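Local coordinates for secreted protein (PDB 5LXZ) that binds copper and probably acts as a secreted mononuclear copper-radical oxidase related to galactose oxidase, at residues Arg530-Val535 / Asp566-Thr571; Lys536-Ile541 / Met586-Gly591. The protein carries 1 engineered substitution. One frame throughout, in Å; residues are numbered along the deposited sequence.

Contact 1 of 2, residues Arg530-Val535 / Asp566-Thr571; sequences RAASTV and DKLTVT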
ATOM      1  N   ARG A 530     -28.081   6.503  25.233  1.00 19.58           N
ATOM      2  CA  ARG A 530     -29.506   6.231  25.512  1.00 23.16           C
ATOM      3  C   ARG A 530     -29.932   4.862  24.960  1.00 23.05           C
ATOM      4  O   ARG A 530     -30.766   4.167  25.557  1.00 24.87           O
ATOM      5  CB  ARG A 530     -30.375   7.355  24.958  1.00 25.44           C
ATOM      6  CG  ARG A 530     -30.182   8.665  25.703  1.00 29.46           C
ATOM      7  CD  ARG A 530     -31.058   9.769  25.120  1.00 32.64           C
ATOM      8  NE  ARG A 530     -30.671  10.113  23.745  1.00 34.99           N
ATOM      9  CZ  ARG A 530     -29.696  10.960  23.395  1.00 35.95           C
ATOM     10  NH1 ARG A 530     -28.955  11.593  24.304  1.00 37.59           N
ATOM     11  NH2 ARG A 530     -29.451  11.172  22.105  1.00 37.88           N
ATOM     12  N   ALA A 531     -29.305   4.443  23.859  1.00 19.44           N
ATOM     13  CA  ALA A 531     -29.528   3.131  23.263  1.00 19.21           C
ATOM     14  C   ALA A 531     -28.586   2.039  23.779  1.00 17.48           C
ATOM     15  O   ALA A 531     -28.405   1.014  23.118  1.00 17.73           O
ATOM     16  CB  ALA A 531     -29.379   3.261  21.754  1.00 19.91           C
ATOM     17  N   ALA A 532     -27.997   2.218  24.957  1.00 17.30           N
ATOM     18  CA  ALA A 532     -27.027   1.250  25.463  1.00 18.04           C
ATOM     19  C   ALA A 532     -27.539  -0.183  25.500  1.00 19.55           C
ATOM     20  O   ALA A 532     -26.823  -1.103  25.143  1.00 18.07           O
ATOM     21  CB  ALA A 532     -26.483   1.654  26.827  1.00 19.10           C
ATOM     22  N   SER A 533     -28.801  -0.381  25.899  1.00 19.79           N
ATOM     23  CA  SER A 533     -29.332  -1.740  25.988  1.00 19.59           C
ATOM     24  C   SER A 533     -29.567  -2.440  24.636  1.00 19.32           C
ATOM     25  O   SER A 533     -29.766  -3.649  24.602  1.00 19.78           O
ATOM     26  CB  SER A 533     -30.622  -1.764  26.819  1.00 22.02           C
ATOM     27  OG  SER A 533     -31.640  -1.083  26.133  1.00 24.09           O
ATOM     28  N   THR A 534     -29.484  -1.692  23.532  1.00 17.32           N
ATOM     29  CA  THR A 534     -29.582  -2.246  22.207  1.00 17.12           C
ATOM     30  C   THR A 534     -28.227  -2.669  21.621  1.00 15.80           C
ATOM     31  O   THR A 534     -28.192  -3.271  20.564  1.00 15.29           O
ATOM     32  CB  THR A 534     -30.226  -1.250  21.223  1.00 17.70           C
ATOM     33  OG1 THR A 534     -29.324  -0.182  20.918  1.00 18.73           O
ATOM     34  CG2 THR A 534     -31.551  -0.688  21.827  1.00 19.46           C
ATOM     35  N   VAL A 535     -27.132  -2.339  22.300  1.00 14.09           N
ATOM     36  CA  VAL A 535     -25.807  -2.569  21.703  1.00 13.80           C
ATOM     37  C   VAL A 535     -25.513  -4.061  21.700  1.00 13.92           C
ATOM     38  O   VAL A 535     -25.669  -4.740  22.727  1.00 13.90           O
ATOM     39  CB  VAL A 535     -24.740  -1.771  22.483  1.00 14.11           C
ATOM     40  CG1 VAL A 535     -23.333  -2.149  22.038  1.00 13.74           C
ATOM     41  CG2 VAL A 535     -24.959  -0.294  22.286  1.00 14.42           C
ATOM     42  N   ASP A 566     -28.330   4.140  30.710  1.00 20.31           N
ATOM     43  CA  ASP A 566     -27.780   4.861  29.566  1.00 21.46           C
ATOM     44  C   ASP A 566     -26.237   4.832  29.563  1.00 20.20           C
ATOM     45  O   ASP A 566     -25.625   5.656  28.883  1.00 21.93           O
ATOM     46  CB  ASP A 566     -28.328   6.297  29.502  1.00 23.83           C
ATOM     47  CG  ASP A 566     -27.845   7.193  30.645  1.00 27.84           C
ATOM     48  OD1 ASP A 566     -27.295   6.688  31.652  1.00 30.37           O
ATOM     49  OD2 ASP A 566     -28.021   8.454  30.540  1.00 32.27           O
ATOM     50  N   LYS A 567     -25.646   3.926  30.351  1.00 18.41           N
ATOM     51  CA  LYS A 567     -24.189   3.824  30.502  1.00 17.80           C
ATOM     52  C   LYS A 567     -23.686   2.539  29.862  1.00 16.80           C
ATOM     53  O   LYS A 567     -24.243   1.457  30.073  1.00 17.27           O
ATOM     54  CB  LYS A 567     -23.776   3.853  31.964  1.00 19.76           C
ATOM     55  CG  LYS A 567     -24.144   5.131  32.705  1.00 22.81           C
ATOM     56  CD  LYS A 567     -23.387   6.372  32.255  1.00 24.26           C
ATOM     57  CE  LYS A 567     -23.522   7.493  33.285  0.50 24.99           C
ATOM     58  NZ  LYS A 567     -24.948   7.810  33.590  0.50 25.50           N
ATOM     59  N   LEU A 568     -22.668   2.689  29.018  1.00 14.04           N
ATOM     60  CA  LEU A 568     -22.020   1.587  28.350  1.00 14.04           C
ATOM     61  C   LEU A 568     -20.572   1.555  28.808  1.00 12.55           C
ATOM     62  O   LEU A 568     -19.838   2.506  28.578  1.00 13.03           O
ATOM     63  CB  LEU A 568     -22.095   1.823  26.857  1.00 14.76           C
ATOM     64  CG  LEU A 568     -21.605   0.631  26.062  1.00 16.38           C
ATOM     65  CD1 LEU A 568     -22.620  -0.507  26.039  1.00 17.71           C
ATOM     66  CD2 LEU A 568     -21.287   1.044  24.645  1.00 16.43           C
ATOM     67  N   THR A 569     -20.179   0.472  29.472  1.00 12.37           N
ATOM     68  CA  THR A 569     -18.786   0.299  29.933  1.00 12.70           C
ATOM     69  C   THR A 569     -18.125  -0.679  28.993  1.00 12.08           C
ATOM     70  O   THR A 569     -18.600  -1.770  28.813  1.00 12.86           O
ATOM     71  CB  THR A 569     -18.742  -0.206  31.355  1.00 14.15           C
ATOM     72  OG1 THR A 569     -19.353   0.822  32.148  1.00 15.76           O
ATOM     73  CG2 THR A 569     -17.329  -0.423  31.830  1.00 14.98           C
ATOM     74  N   VAL A 570     -16.985  -0.294  28.453  1.00 11.35           N
ATOM     75  CA  VAL A 570     -16.251  -1.151  27.512  1.00 11.64           C
ATOM     76  C   VAL A 570     -14.900  -1.481  28.105  1.00 11.08           C
ATOM     77  O   VAL A 570     -14.364  -0.699  28.872  1.00 11.54           O
ATOM     78  CB  VAL A 570     -16.082  -0.460  26.142  1.00 11.28           C
ATOM     79  CG1 VAL A 570     -17.421  -0.016  25.604  1.00 11.28           C
ATOM     80  CG2 VAL A 570     -15.156   0.736  26.208  1.00 11.37           C
ATOM     81  N   THR A 571     -14.343  -2.618  27.708  1.00 10.68           N
ATOM     82  CA  THR A 571     -13.023  -3.025  28.204  1.00 10.40           C
ATOM     83  C   THR A 571     -12.145  -3.333  26.997  1.00  9.60           C
ATOM     84  O   THR A 571     -12.520  -4.085  26.138  1.00 10.60           O
ATOM     85  CB  THR A 571     -13.136  -4.246  29.144  1.00 11.50           C
ATOM     86  OG1 THR A 571     -14.028  -3.907  30.236  1.00 12.10           O
ATOM     87  CG2 THR A 571     -11.805  -4.636  29.738  1.00 12.00           C
TER
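Ala532 and Val535 meet Leu568, and these three apolar side chains carry most of the contact. Leu568 can be followed outward. Its CB lies 4.4 Å from Ala532 CB, the first loose apolar touch. CG stands anti to the backbone N (chi1 -172°), and CD1 branches from it toward Ala532 O and Val535. Leu568 CD1 lies 4.3 Å from Ala532 O. Leu568 CD1 is also 4.3 Å from Val535 CB, where strand 535-541 begins. The other methyl, CD2, packs on Val588 of strand 582-590. Ala532 adds a second touch, with its CB 3.9 Å from Lys567 O.

At the outer end Arg530 and Asp566 meet through aliphatic atoms, with Arg530 CA 4.2 Å from Asp566 CB. The Asp566 carboxylate is engaged with its own neighbour. Lys567 NZ forms a salt bridge with Asp566 OD1 at 3.2 Å, coming from the syn side, 24° out of the carboxylate plane.

A short 3-10 turn, ending at Thr534, precedes strand 535-541. Ala531 O takes both Thr534 N and Thr534 OG1, the hydroxyl at 2.7 Å on a lone pair in the carbonyl plane. Asp511 holds the start of the loop by bonding the backbone N of Arg530 and of Ala531.

The loop links strand 524-528 to strand 535-541 in the galactose oxidase-like early set domain. Strand 567-571 runs between strands 524-528 and 556-564, and Phe561 of the latter touches both Val535 and Leu568.

Contact 2 of 2, residues Lys536-Ile541 / Met586-Gly591; sequences KKVRLI and MFVTDG. With EDO (1,2-ethanediol), chain K.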
ATOM      1  N   LYS A 536     -25.055  -4.574  20.562  1.00 13.36           N
ATOM      2  CA  LYS A 536     -24.607  -5.944  20.448  1.00 15.28           C
ATOM      3  C   LYS A 536     -23.117  -6.102  20.222  1.00 13.71           C
ATOM      4  O   LYS A 536     -22.561  -7.154  20.540  1.00 13.82           O
ATOM      5  CB  LYS A 536     -25.329  -6.674  19.313  1.00 17.27           C
ATOM      6  CG  LYS A 536     -26.815  -6.842  19.549  1.00 21.23           C
ATOM      7  CD  LYS A 536     -27.181  -7.676  20.785  1.00 22.61           C
ATOM      8  CE  LYS A 536     -26.744  -9.113  20.677  0.50 24.02           C
ATOM      9  NZ  LYS A 536     -27.528  -9.933  21.655  0.50 25.36           N
ATOM     10  N   LYS A 537     -22.491  -5.080  19.643  1.00 12.89           N
ATOM     11  CA  LYS A 537     -21.073  -5.145  19.276  1.00 12.85           C
ATOM     12  C   LYS A 537     -20.432  -3.824  19.579  1.00 11.05           C
ATOM     13  O   LYS A 537     -21.008  -2.781  19.320  1.00 11.04           O
ATOM     14  CB  LYS A 537     -20.897  -5.384  17.785  1.00 14.57           C
ATOM     15  CG  LYS A 537     -21.228  -6.765  17.298  1.00 16.81           C
ATOM     16  CD  LYS A 537     -20.992  -6.826  15.805  1.00 17.78           C
ATOM     17  CE  LYS A 537     -21.442  -8.139  15.258  1.00 19.20           C
ATOM     18  NZ  LYS A 537     -21.301  -8.077  13.792  1.00 19.87           N
ATOM     19  N   VAL A 538     -19.210  -3.883  20.097  1.00  9.59           N
ATOM     20  CA  VAL A 538     -18.392  -2.692  20.241  1.00  9.32           C
ATOM     21  C   VAL A 538     -17.086  -3.023  19.509  1.00  9.16           C
ATOM     22  O   VAL A 538     -16.480  -4.080  19.744  1.00  9.04           O
ATOM     23  CB  VAL A 538     -18.125  -2.368  21.718  1.00  9.47           C
ATOM     24  CG1 VAL A 538     -17.219  -1.153  21.896  1.00  9.76           C
ATOM     25  CG2 VAL A 538     -19.462  -2.116  22.431  1.00 10.12           C
ATOM     26  N   ARG A 539     -16.645  -2.106  18.665  1.00  8.90           N
ATOM     27  CA  ARG A 539     -15.436  -2.294  17.871  1.00  9.16           C
ATOM     28  C   ARG A 539     -14.527  -1.083  18.004  1.00  9.46           C
ATOM     29  O   ARG A 539     -14.977   0.067  17.884  1.00  8.76           O
ATOM     30  CB  ARG A 539     -15.821  -2.500  16.404  1.00  9.23           C
ATOM     31  CG  ARG A 539     -16.618  -3.738  16.098  1.00  9.81           C
ATOM     32  CD  ARG A 539     -15.782  -4.981  16.340  1.00  9.90           C
ATOM     33  NE  ARG A 539     -16.519  -6.230  16.104  1.00 10.70           N
ATOM     34  CZ  ARG A 539     -17.120  -6.948  17.049  1.00 10.88           C
ATOM     35  NH1 ARG A 539     -17.166  -6.558  18.308  1.00 10.82           N
ATOM     36  NH2 ARG A 539     -17.746  -8.074  16.702  1.00 11.52           N
ATOM     37  N   LEU A 540     -13.249  -1.369  18.223  1.00  9.20           N
ATOM     38  CA  LEU A 540     -12.210  -0.376  18.202  1.00  9.67           C
ATOM     39  C   LEU A 540     -11.485  -0.514  16.874  1.00  8.73           C
ATOM     40  O   LEU A 540     -10.910  -1.559  16.612  1.00  8.37           O
ATOM     41  CB  LEU A 540     -11.299  -0.660  19.354  1.00 12.00           C
ATOM     42  CG  LEU A 540     -10.617   0.415  20.062  1.00 13.71           C
ATOM     43  CD1 LEU A 540     -11.540   1.533  20.552  1.00 13.13           C
ATOM     44  CD2 LEU A 540      -9.760  -0.159  21.203  1.00 13.04           C
ATOM     45  N   ILE A 541     -11.612   0.480  16.004  1.00  7.54           N
ATOM     46  CA  ILE A 541     -11.111   0.369  14.630  1.00  7.54           C
ATOM     47  C   ILE A 541      -9.997   1.365  14.431  1.00  7.41           C
ATOM     48  O   ILE A 541     -10.184   2.583  14.603  1.00  7.44           O
ATOM     49  CB  ILE A 541     -12.222   0.579  13.605  1.00  7.77           C
ATOM     50  CG1 ILE A 541     -13.390  -0.340  13.950  1.00  8.08           C
ATOM     51  CG2 ILE A 541     -11.652   0.341  12.215  1.00  7.96           C
ATOM     52  CD1 ILE A 541     -14.465  -0.417  12.907  1.00  7.97           C
ATOM     53  N   MET A 586     -14.062   4.233  18.097  1.00  7.80           N
ATOM     54  CA  MET A 586     -14.898   3.262  18.751  1.00  8.47           C
ATOM     55  C   MET A 586     -16.317   3.397  18.236  1.00  8.54           C
ATOM     56  O   MET A 586     -16.939   4.456  18.380  1.00  8.49           O
ATOM     57  CB  MET A 586     -14.874   3.388  20.271  1.00  9.79           C
ATOM     58  CG  MET A 586     -15.481   2.150  20.925  1.00 10.68           C
ATOM     59  SD  MET A 586     -15.661   2.343  22.694  1.00 13.33           S
ATOM     60  CE  MET A 586     -17.107   3.385  22.805  1.00 14.35           C
ATOM     61  N   PHE A 587     -16.817   2.315  17.678  1.00  7.95           N
ATOM     62  CA  PHE A 587     -18.187   2.237  17.162  1.00  8.77           C
ATOM     63  C   PHE A 587     -18.971   1.239  18.010  1.00  9.92           C
ATOM     64  O   PHE A 587     -18.467   0.166  18.381  1.00  9.81           O
ATOM     65  CB  PHE A 587     -18.217   1.697  15.728  1.00  8.53           C
ATOM     66  CG  PHE A 587     -17.695   2.637  14.690  1.00  8.00           C
ATOM     67  CD1 PHE A 587     -18.526   3.529  14.034  1.00  8.36           C
ATOM     68  CD2 PHE A 587     -16.346   2.565  14.276  1.00  8.00           C
ATOM     69  CE1 PHE A 587     -18.039   4.352  13.012  1.00  8.50           C
ATOM     70  CE2 PHE A 587     -15.879   3.380  13.275  1.00  8.10           C
ATOM     71  CZ  PHE A 587     -16.707   4.227  12.614  1.00  8.17           C
ATOM     72  N   VAL A 588     -20.244   1.550  18.261  1.00 10.30           N
ATOM     73  CA  VAL A 588     -21.141   0.564  18.853  1.00 10.96           C
ATOM     74  C   VAL A 588     -22.206   0.252  17.830  1.00 10.95           C
ATOM     75  O   VAL A 588     -22.685   1.169  17.141  1.00 12.15           O
ATOM     76  CB  VAL A 588     -21.715   1.028  20.212  1.00 11.20           C
ATOM     77  CG1 VAL A 588     -20.560   1.446  21.121  1.00 11.59           C
ATOM     78  CG2 VAL A 588     -22.739   2.159  20.084  1.00 11.66           C
ATOM     79  N   THR A 589     -22.594  -0.998  17.727  1.00 10.86           N
ATOM     80  CA  THR A 589     -23.562  -1.393  16.735  1.00 12.49           C
ATOM     81  C   THR A 589     -24.694  -2.128  17.431  1.00 12.57           C
ATOM     82  O   THR A 589     -24.452  -2.961  18.317  1.00 12.14           O
ATOM     83  CB  THR A 589     -22.866  -2.258  15.683  1.00 13.54           C
ATOM     84  OG1 THR A 589     -21.867  -1.442  15.023  1.00 15.69           O
ATOM     85  CG2 THR A 589     -23.800  -2.739  14.651  1.00 14.87           C
ATOM     86  N   ASP A 590     -25.922  -1.822  17.001  1.00 13.01           N
ATOM     87  CA  ASP A 590     -27.098  -2.420  17.662  1.00 14.83           C
ATOM     88  C   ASP A 590     -27.479  -3.752  17.045  1.00 14.97           C
ATOM     89  O   ASP A 590     -26.845  -4.244  16.106  1.00 14.13           O
ATOM     90  CB  ASP A 590     -28.245  -1.411  17.701  1.00 15.54           C
ATOM     91  CG  ASP A 590     -28.829  -1.090  16.331  1.00 15.87           C
ATOM     92  OD1 ASP A 590     -28.619  -1.841  15.355  1.00 16.70           O
ATOM     93  OD2 ASP A 590     -29.474  -0.025  16.236  1.00 18.71           O
ATOM     94  N   GLY A 591     -28.618  -4.301  17.490  1.00 16.34           N
ATOM     95  CA  GLY A 591     -29.092  -5.590  16.992  1.00 17.57           C
ATOM     96  C   GLY A 591     -29.646  -5.632  15.582  1.00 18.52           C
ATOM     97  O   GLY A 591     -29.872  -6.713  15.054  1.00 21.09           O
TER
HETATM   98  C1  EDO K 710     -17.892  -8.945  20.902  1.00 22.21           C
HETATM   99  O1  EDO K 710     -18.294  -9.019  19.534  1.00 21.43           O
HETATM  100  C2  EDO K 710     -18.557  -7.795  21.677  1.00 20.85           C
HETATM  101  O2  EDO K 710     -18.228  -6.469  21.175  1.00 14.77           O
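Lys537 and Arg539 pair with Thr589 and Phe587 through the backbone, and these are the hydrogen-bonded pairs of two antiparallel strands. Arg539 N gives to Phe587 O and Phe587 N gives to Arg539 O, both at 2.9 Å. Thr589 N bonds Lys537 O at the same length.

The pairing ends in a classic beta bulge. Lys536 N and Lys537 N both bond Thr589 O, and both donors lie in its carbonyl plane. The bond from Lys536 N to Thr589 O is the shorter, at 2.8 Å. This strand pair lies within the sheet of the early set domain, between strands 556-564 and 599-603.

Apolar packing occupies both faces. Val538 CG1 meets Met586 CG at 3.9 Å, while its CG2 lies alongside Val588 CG1. Leu540 CD1 reaches Met586 CB. On the opposite face Ile541 crosses Phe587 at about a right angle, with CD1 3.8 Å from ring atom CD2.

On that same face Lys537 NZ and Arg539 NE form salt bridges with Asp416. Lys537 CB lies above one face of the Arg539 guanidinium, offset toward its rim. The Arg539 chain bends at chi2 (-67°), and NH1 folds back to Val538 O at 2.9 Å, above the carbonyl plane. A 1,2-ethanediol, probably from the crystallisation liquor, bonds Arg539 NH1 and NH2 through O1, at the guanidinium edge. Its O2 accepts from Val538 N at 3.0 Å.

Along the chain, 530-535 comes first and runs straight into 536-541. The chain then continues through strand 556-564 to 566-571, where contact 1 closes a loop with 30 residues between its ends. Strand 582-590 is next, and its end closes contact 2 over 44 residues. The segments alternate, so the two closures cross rather than nest. Their centres are about 10 Å apart. They also touch directly: Val570 packs on both Val538 and Met586. Contact 1 ties the connecting loop to strand 567-571, and contact 2 joins strands 535-541 and 582-590 of the same early set sheet.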